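Long-range contact in ApeI dehydratase-like domain-containing protein (Pectobacterium atrosepticum, PDB 3ESI), which is uncharacterized but belongs to the ApeI-like hotdog-fold family and is thus probably a dehydratase or a related thioester-binding protein: residues Y55-W64 / L86-L97. Residues are numbered along the deposited sequence; the frame is centred on the assembly and turned at random.
Sequences YATTVLAQGW and LVLIWHAGKQSL
The carbonyl O of Ala-56 is gripped by two backbone donors, Leu-60 N at 3.1 Å and Ala-61 N at 2.9 Å, and the CB of the same residue packs against the CD2 methyls of both Leu-88 and Leu-97. This pair of hydrogen bonds to one carbonyl ties Leu-60 and Ala-61 back to the helix; the methyl of Ala-61 lies over the six-membered ring of Trp-90. In this CH-pi contact CB sits almost straight above the ring centre, 3.5 Å from the centroid. The opposite face of the indole is covered by Ala-92 CA. Trp-90 leaves its strand with CG trans to N (chi1 -175°), which carries the indole toward the turn, its CZ2-CH2 edge meeting the face of Trp-64 in a T-shaped pair with planes at 72° and CZ2 3.4 Å from Trp-64 CE2. Trp-64 ends the type I turn 61-64; the far rim of its ring meets the extended Gln-95 side chain at CG and OE1, the amide plane standing nearly upright to the indole. Toward the other end, Leu-60 CD1 lies 4.0 Å from Leu-88 CB and also touches Trp-90 CB, while Leu-88 CD2 packs 3.7 Å from Tyr-55 CB and Leu-86 meets the phenol ring obliquely. In hotdog-fold terms, this is the helix lying on its curled antiparallel sheet: helix 55-59 crosses strand 86-91 at -58°, with axes 9.7 Å apart. Strand 17-25 adds Leu-22, which touches Tyr-55, and Val-20, which touches Leu-88; Leu-119 and Pro-121 of strand 108-121 touch Trp-64.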
ATOM      1  N   TYR A  55       3.140 -16.492  17.599  1.00 45.36           N
ATOM      2  CA  TYR A  55       4.162 -17.310  18.227  1.00 47.23           C
ATOM      3  C   TYR A  55       4.476 -16.850  19.640  1.00 47.58           C
ATOM      4  O   TYR A  55       4.641 -17.670  20.542  1.00 48.43           O
ATOM      5  CB  TYR A  55       5.440 -17.322  17.377  1.00 49.45           C
ATOM      6  CG  TYR A  55       5.262 -18.116  16.105  1.00 51.70           C
ATOM      7  CD1 TYR A  55       4.880 -19.453  16.158  1.00 53.16           C
ATOM      8  CD2 TYR A  55       5.428 -17.527  14.851  1.00 53.89           C
ATOM      9  CE1 TYR A  55       4.660 -20.191  15.001  1.00 54.43           C
ATOM     10  CE2 TYR A  55       5.208 -18.259  13.676  1.00 54.82           C
ATOM     11  CZ  TYR A  55       4.820 -19.593  13.764  1.00 54.87           C
ATOM     12  OH  TYR A  55       4.564 -20.334  12.629  1.00 54.84           O
ATOM     13  N   ALA A  56       4.532 -15.542  19.847  1.00 47.72           N
ATOM     14  CA  ALA A  56       4.844 -15.021  21.174  1.00 48.02           C
ATOM     15  C   ALA A  56       3.823 -15.391  22.252  1.00 48.74           C
ATOM     16  O   ALA A  56       4.199 -15.621  23.401  1.00 48.53           O
ATOM     17  CB  ALA A  56       5.025 -13.502  21.118  1.00 46.40           C
ATOM     18  N   THR A  57       2.540 -15.463  21.903  1.00 49.80           N
ATOM     19  CA  THR A  57       1.536 -15.799  22.911  1.00 50.85           C
ATOM     20  C   THR A  57       1.170 -17.273  22.999  1.00 51.84           C
ATOM     21  O   THR A  57       0.448 -17.678  23.904  1.00 52.94           O
ATOM     22  CB  THR A  57       0.226 -14.983  22.737  1.00 50.71           C
ATOM     23  OG1 THR A  57      -0.344 -15.230  21.445  1.00 49.27           O
ATOM     24  CG2 THR A  57       0.505 -13.504  22.907  1.00 50.69           C
ATOM     25  N   THR A  58       1.646 -18.086  22.067  1.00 52.30           N
ATOM     26  CA  THR A  58       1.338 -19.509  22.150  1.00 52.41           C
ATOM     27  C   THR A  58       2.533 -20.263  22.734  1.00 52.39           C
ATOM     28  O   THR A  58       2.400 -21.402  23.179  1.00 52.06           O
ATOM     29  CB  THR A  58       0.996 -20.107  20.767  1.00 52.72           C
ATOM     30  OG1 THR A  58       2.082 -19.878  19.867  1.00 50.93           O
ATOM     31  CG2 THR A  58      -0.278 -19.477  20.212  1.00 52.92           C
ATOM     32  N   VAL A  59       3.692 -19.606  22.759  1.00 51.81           N
ATOM     33  CA  VAL A  59       4.913 -20.229  23.256  1.00 51.44           C
ATOM     34  C   VAL A  59       5.616 -19.523  24.427  1.00 51.59           C
ATOM     35  O   VAL A  59       6.342 -20.164  25.182  1.00 51.60           O
ATOM     36  CB  VAL A  59       5.935 -20.405  22.098  1.00 50.54           C
ATOM     37  CG1 VAL A  59       7.204 -21.052  22.604  1.00 49.61           C
ATOM     38  CG2 VAL A  59       5.326 -21.246  20.988  1.00 50.01           C
ATOM     39  N   LEU A  60       5.422 -18.219  24.590  1.00 51.24           N
ATOM     40  CA  LEU A  60       6.091 -17.527  25.683  1.00 51.12           C
ATOM     41  C   LEU A  60       5.168 -16.865  26.703  1.00 52.08           C
ATOM     42  O   LEU A  60       5.318 -17.076  27.903  1.00 52.74           O
ATOM     43  CB  LEU A  60       7.071 -16.492  25.126  1.00 49.91           C
ATOM     44  CG  LEU A  60       8.183 -17.047  24.232  1.00 49.85           C
ATOM     45  CD1 LEU A  60       9.117 -15.916  23.810  1.00 49.41           C
ATOM     46  CD2 LEU A  60       8.961 -18.129  24.976  1.00 49.07           C
ATOM     47  N   ALA A  61       4.217 -16.067  26.228  1.00 53.32           N
ATOM     48  CA  ALA A  61       3.298 -15.363  27.113  1.00 53.16           C
ATOM     49  C   ALA A  61       1.865 -15.794  26.861  1.00 54.04           C
ATOM     50  O   ALA A  61       1.054 -15.025  26.353  1.00 52.93           O
ATOM     51  CB  ALA A  61       3.441 -13.869  26.901  1.00 52.77           C
ATOM     52  N   GLN A  62       1.562 -17.027  27.242  1.00 56.30           N
ATOM     53  CA  GLN A  62       0.241 -17.605  27.043  1.00 59.18           C
ATOM     54  C   GLN A  62      -0.950 -16.760  27.509  1.00 60.24           C
ATOM     55  O   GLN A  62      -1.972 -16.669  26.812  1.00 61.02           O
ATOM     56  CB  GLN A  62       0.179 -18.992  27.696  1.00 61.13           C
ATOM     57  CG  GLN A  62       0.904 -20.096  26.911  1.00 63.68           C
ATOM     58  CD  GLN A  62       2.421 -19.928  26.873  1.00 66.30           C
ATOM     59  OE1 GLN A  62       3.110 -20.649  26.146  1.00 67.70           O
ATOM     60  NE2 GLN A  62       2.949 -18.986  27.661  1.00 66.49           N
ATOM     61  N   GLY A  63      -0.829 -16.136  28.676  1.00 59.53           N
ATOM     62  CA  GLY A  63      -1.937 -15.339  29.166  1.00 58.61           C
ATOM     63  C   GLY A  63      -1.846 -13.853  28.874  1.00 58.18           C
ATOM     64  O   GLY A  63      -2.411 -13.044  29.613  1.00 57.69           O
ATOM     65  N   TRP A  64      -1.148 -13.482  27.805  1.00 56.32           N
ATOM     66  CA  TRP A  64      -1.010 -12.071  27.461  1.00 53.94           C
ATOM     67  C   TRP A  64      -1.482 -11.732  26.050  1.00 52.61           C
ATOM     68  O   TRP A  64      -1.753 -12.614  25.236  1.00 54.18           O
ATOM     69  CB  TRP A  64       0.446 -11.641  27.618  1.00 53.93           C
ATOM     70  CG  TRP A  64       1.000 -11.868  28.995  1.00 54.54           C
ATOM     71  CD1 TRP A  64       1.116 -13.067  29.654  1.00 53.35           C
ATOM     72  CD2 TRP A  64       1.530 -10.870  29.879  1.00 53.65           C
ATOM     73  NE1 TRP A  64       1.687 -12.871  30.893  1.00 52.99           N
ATOM     74  CE2 TRP A  64       1.951 -11.535  31.059  1.00 53.90           C
ATOM     75  CE3 TRP A  64       1.691  -9.481  29.793  1.00 53.23           C
ATOM     76  CZ2 TRP A  64       2.526 -10.854  32.144  1.00 52.29           C
ATOM     77  CZ3 TRP A  64       2.263  -8.801  30.875  1.00 52.84           C
ATOM     78  CH2 TRP A  64       2.672  -9.492  32.034  1.00 52.48           C
ATOM     79  N   LEU A  86      13.336 -16.257  13.089  1.00 35.75           N
ATOM     80  CA  LEU A  86      12.565 -15.374  13.938  1.00 33.99           C
ATOM     81  C   LEU A  86      12.986 -15.602  15.383  1.00 34.66           C
ATOM     82  O   LEU A  86      12.853 -16.707  15.907  1.00 34.97           O
ATOM     83  CB  LEU A  86      11.066 -15.661  13.804  1.00 31.34           C
ATOM     84  CG  LEU A  86      10.219 -14.870  14.815  1.00 29.95           C
ATOM     85  CD1 LEU A  86      10.392 -13.386  14.538  1.00 28.15           C
ATOM     86  CD2 LEU A  86       8.734 -15.249  14.726  1.00 26.78           C
ATOM     87  N   VAL A  87      13.507 -14.561  16.019  1.00 34.36           N
ATOM     88  CA  VAL A  87      13.910 -14.650  17.420  1.00 34.26           C
ATOM     89  C   VAL A  87      12.967 -13.786  18.266  1.00 35.76           C
ATOM     90  O   VAL A  87      12.798 -12.590  17.996  1.00 33.97           O
ATOM     91  CB  VAL A  87      15.372 -14.146  17.634  1.00 34.59           C
ATOM     92  CG1 VAL A  87      15.752 -14.254  19.104  1.00 31.78           C
ATOM     93  CG2 VAL A  87      16.347 -14.955  16.788  1.00 32.53           C
ATOM     94  N   LEU A  88      12.351 -14.407  19.271  1.00 38.00           N
ATOM     95  CA  LEU A  88      11.431 -13.737  20.195  1.00 40.40           C
ATOM     96  C   LEU A  88      11.988 -13.809  21.617  1.00 43.13           C
ATOM     97  O   LEU A  88      12.299 -14.901  22.103  1.00 41.96           O
ATOM     98  CB  LEU A  88      10.066 -14.432  20.204  1.00 39.65           C
ATOM     99  CG  LEU A  88       8.982 -14.117  19.177  1.00 41.81           C
ATOM    100  CD1 LEU A  88       9.589 -13.908  17.811  1.00 41.58           C
ATOM    101  CD2 LEU A  88       7.975 -15.262  19.168  1.00 40.73           C
ATOM    102  N   ILE A  89      12.092 -12.658  22.284  1.00 44.87           N
ATOM    103  CA  ILE A  89      12.582 -12.596  23.664  1.00 46.43           C
ATOM    104  C   ILE A  89      11.526 -11.905  24.528  1.00 49.61           C
ATOM    105  O   ILE A  89      11.148 -10.764  24.255  1.00 51.05           O
ATOM    106  CB  ILE A  89      13.895 -11.787  23.760  1.00 45.56           C
ATOM    107  CG1 ILE A  89      14.989 -12.459  22.921  1.00 44.46           C
ATOM    108  CG2 ILE A  89      14.328 -11.678  25.215  1.00 44.97           C
ATOM    109  CD1 ILE A  89      16.233 -11.609  22.733  1.00 42.28           C
ATOM    110  N   TRP A  90      11.042 -12.583  25.563  1.00 51.66           N
ATOM    111  CA  TRP A  90      10.027 -11.979  26.417  1.00 54.90           C
ATOM    112  C   TRP A  90      10.429 -11.785  27.863  1.00 56.02           C
ATOM    113  O   TRP A  90      10.740 -12.744  28.573  1.00 57.20           O
ATOM    114  CB  TRP A  90       8.727 -12.779  26.391  1.00 56.71           C
ATOM    115  CG  TRP A  90       7.636 -12.099  27.177  1.00 59.36           C
ATOM    116  CD1 TRP A  90       7.195 -10.808  27.027  1.00 59.55           C
ATOM    117  CD2 TRP A  90       6.850 -12.672  28.220  1.00 59.91           C
ATOM    118  NE1 TRP A  90       6.178 -10.547  27.916  1.00 61.27           N
ATOM    119  CE2 TRP A  90       5.947 -11.673  28.661  1.00 61.57           C
ATOM    120  CE3 TRP A  90       6.816 -13.931  28.825  1.00 61.31           C
ATOM    121  CZ2 TRP A  90       5.025 -11.898  29.681  1.00 63.42           C
ATOM    122  CZ3 TRP A  90       5.898 -14.159  29.841  1.00 63.91           C
ATOM    123  CH2 TRP A  90       5.013 -13.144  30.261  1.00 65.70           C
ATOM    124  N   HIS A  91      10.379 -10.529  28.293  1.00 56.99           N
ATOM    125  CA  HIS A  91      10.721 -10.133  29.656  1.00 57.33           C
ATOM    126  C   HIS A  91       9.423  -9.782  30.392  1.00 56.79           C
ATOM    127  O   HIS A  91       8.965  -8.647  30.337  1.00 56.88           O
ATOM    128  CB  HIS A  91      11.655  -8.917  29.597  1.00 57.82           C
ATOM    129  CG  HIS A  91      12.326  -8.596  30.896  1.00 60.39           C
ATOM    130  ND1 HIS A  91      13.459  -7.814  30.970  1.00 60.48           N
ATOM    131  CD2 HIS A  91      12.023  -8.945  32.168  1.00 60.78           C
ATOM    132  CE1 HIS A  91      13.825  -7.696  32.233  1.00 61.02           C
ATOM    133  NE2 HIS A  91      12.970  -8.373  32.980  1.00 60.72           N
ATOM    134  N   ALA A  92       8.829 -10.763  31.065  1.00 56.83           N
ATOM    135  CA  ALA A  92       7.578 -10.552  31.787  1.00 57.41           C
ATOM    136  C   ALA A  92       7.667  -9.425  32.819  1.00 58.81           C
ATOM    137  O   ALA A  92       6.647  -8.865  33.239  1.00 59.39           O
ATOM    138  CB  ALA A  92       7.150 -11.838  32.461  1.00 56.81           C
ATOM    139  N   GLY A  93       8.886  -9.104  33.237  1.00 58.10           N
ATOM    140  CA  GLY A  93       9.054  -8.034  34.198  1.00 58.43           C
ATOM    141  C   GLY A  93       8.616  -6.728  33.568  1.00 58.97           C
ATOM    142  O   GLY A  93       7.577  -6.170  33.937  1.00 59.86           O
ATOM    143  N   LYS A  94       9.403  -6.244  32.608  1.00 58.65           N
ATOM    144  CA  LYS A  94       9.105  -4.997  31.908  1.00 59.03           C
ATOM    145  C   LYS A  94       7.925  -5.176  30.949  1.00 58.71           C
ATOM    146  O   LYS A  94       7.510  -4.231  30.273  1.00 58.06           O
ATOM    147  CB  LYS A  94      10.322  -4.535  31.106  1.00 58.60           C
ATOM    148  CG  LYS A  94      11.610  -4.469  31.889  1.00 60.50           C
ATOM    149  CD  LYS A  94      12.781  -4.277  30.944  1.00 62.16           C
ATOM    150  CE  LYS A  94      14.109  -4.422  31.663  1.00 63.32           C
ATOM    151  NZ  LYS A  94      15.242  -4.447  30.694  1.00 64.58           N
ATOM    152  N   GLN A  95       7.386  -6.388  30.894  1.00 58.11           N
ATOM    153  CA  GLN A  95       6.273  -6.675  30.000  1.00 58.02           C
ATOM    154  C   GLN A  95       6.606  -6.281  28.550  1.00 56.32           C
ATOM    155  O   GLN A  95       5.754  -5.784  27.811  1.00 54.98           O
ATOM    156  CB  GLN A  95       5.028  -5.937  30.486  1.00 59.51           C
ATOM    157  CG  GLN A  95       4.502  -6.445  31.818  1.00 61.78           C
ATOM    158  CD  GLN A  95       3.226  -5.742  32.245  1.00 63.35           C
ATOM    159  OE1 GLN A  95       2.507  -6.209  33.131  1.00 65.36           O
ATOM    160  NE2 GLN A  95       2.944  -4.607  31.619  1.00 62.39           N
ATOM    161  N   SER A  96       7.856  -6.516  28.156  1.00 54.37           N
ATOM    162  CA  SER A  96       8.323  -6.194  26.816  1.00 53.12           C
ATOM    163  C   SER A  96       8.706  -7.419  25.999  1.00 51.42           C
ATOM    164  O   SER A  96       9.438  -8.298  26.456  1.00 50.37           O
ATOM    165  CB  SER A  96       9.521  -5.245  26.877  1.00 53.95           C
ATOM    166  OG  SER A  96       9.102  -3.921  27.158  1.00 57.27           O
ATOM    167  N   LEU A  97       8.202  -7.456  24.774  1.00 50.07           N
ATOM    168  CA  LEU A  97       8.473  -8.545  23.864  1.00 47.28           C
ATOM    169  C   LEU A  97       9.342  -7.981  22.766  1.00 46.46           C
ATOM    170  O   LEU A  97       8.960  -7.032  22.082  1.00 46.22           O
ATOM    171  CB  LEU A  97       7.162  -9.081  23.292  1.00 48.23           C
ATOM    172  CG  LEU A  97       7.169 -10.248  22.300  1.00 48.71           C
ATOM    173  CD1 LEU A  97       7.760  -9.797  20.983  1.00 49.49           C
ATOM    174  CD2 LEU A  97       7.956 -11.414  22.871  1.00 48.68           C
TER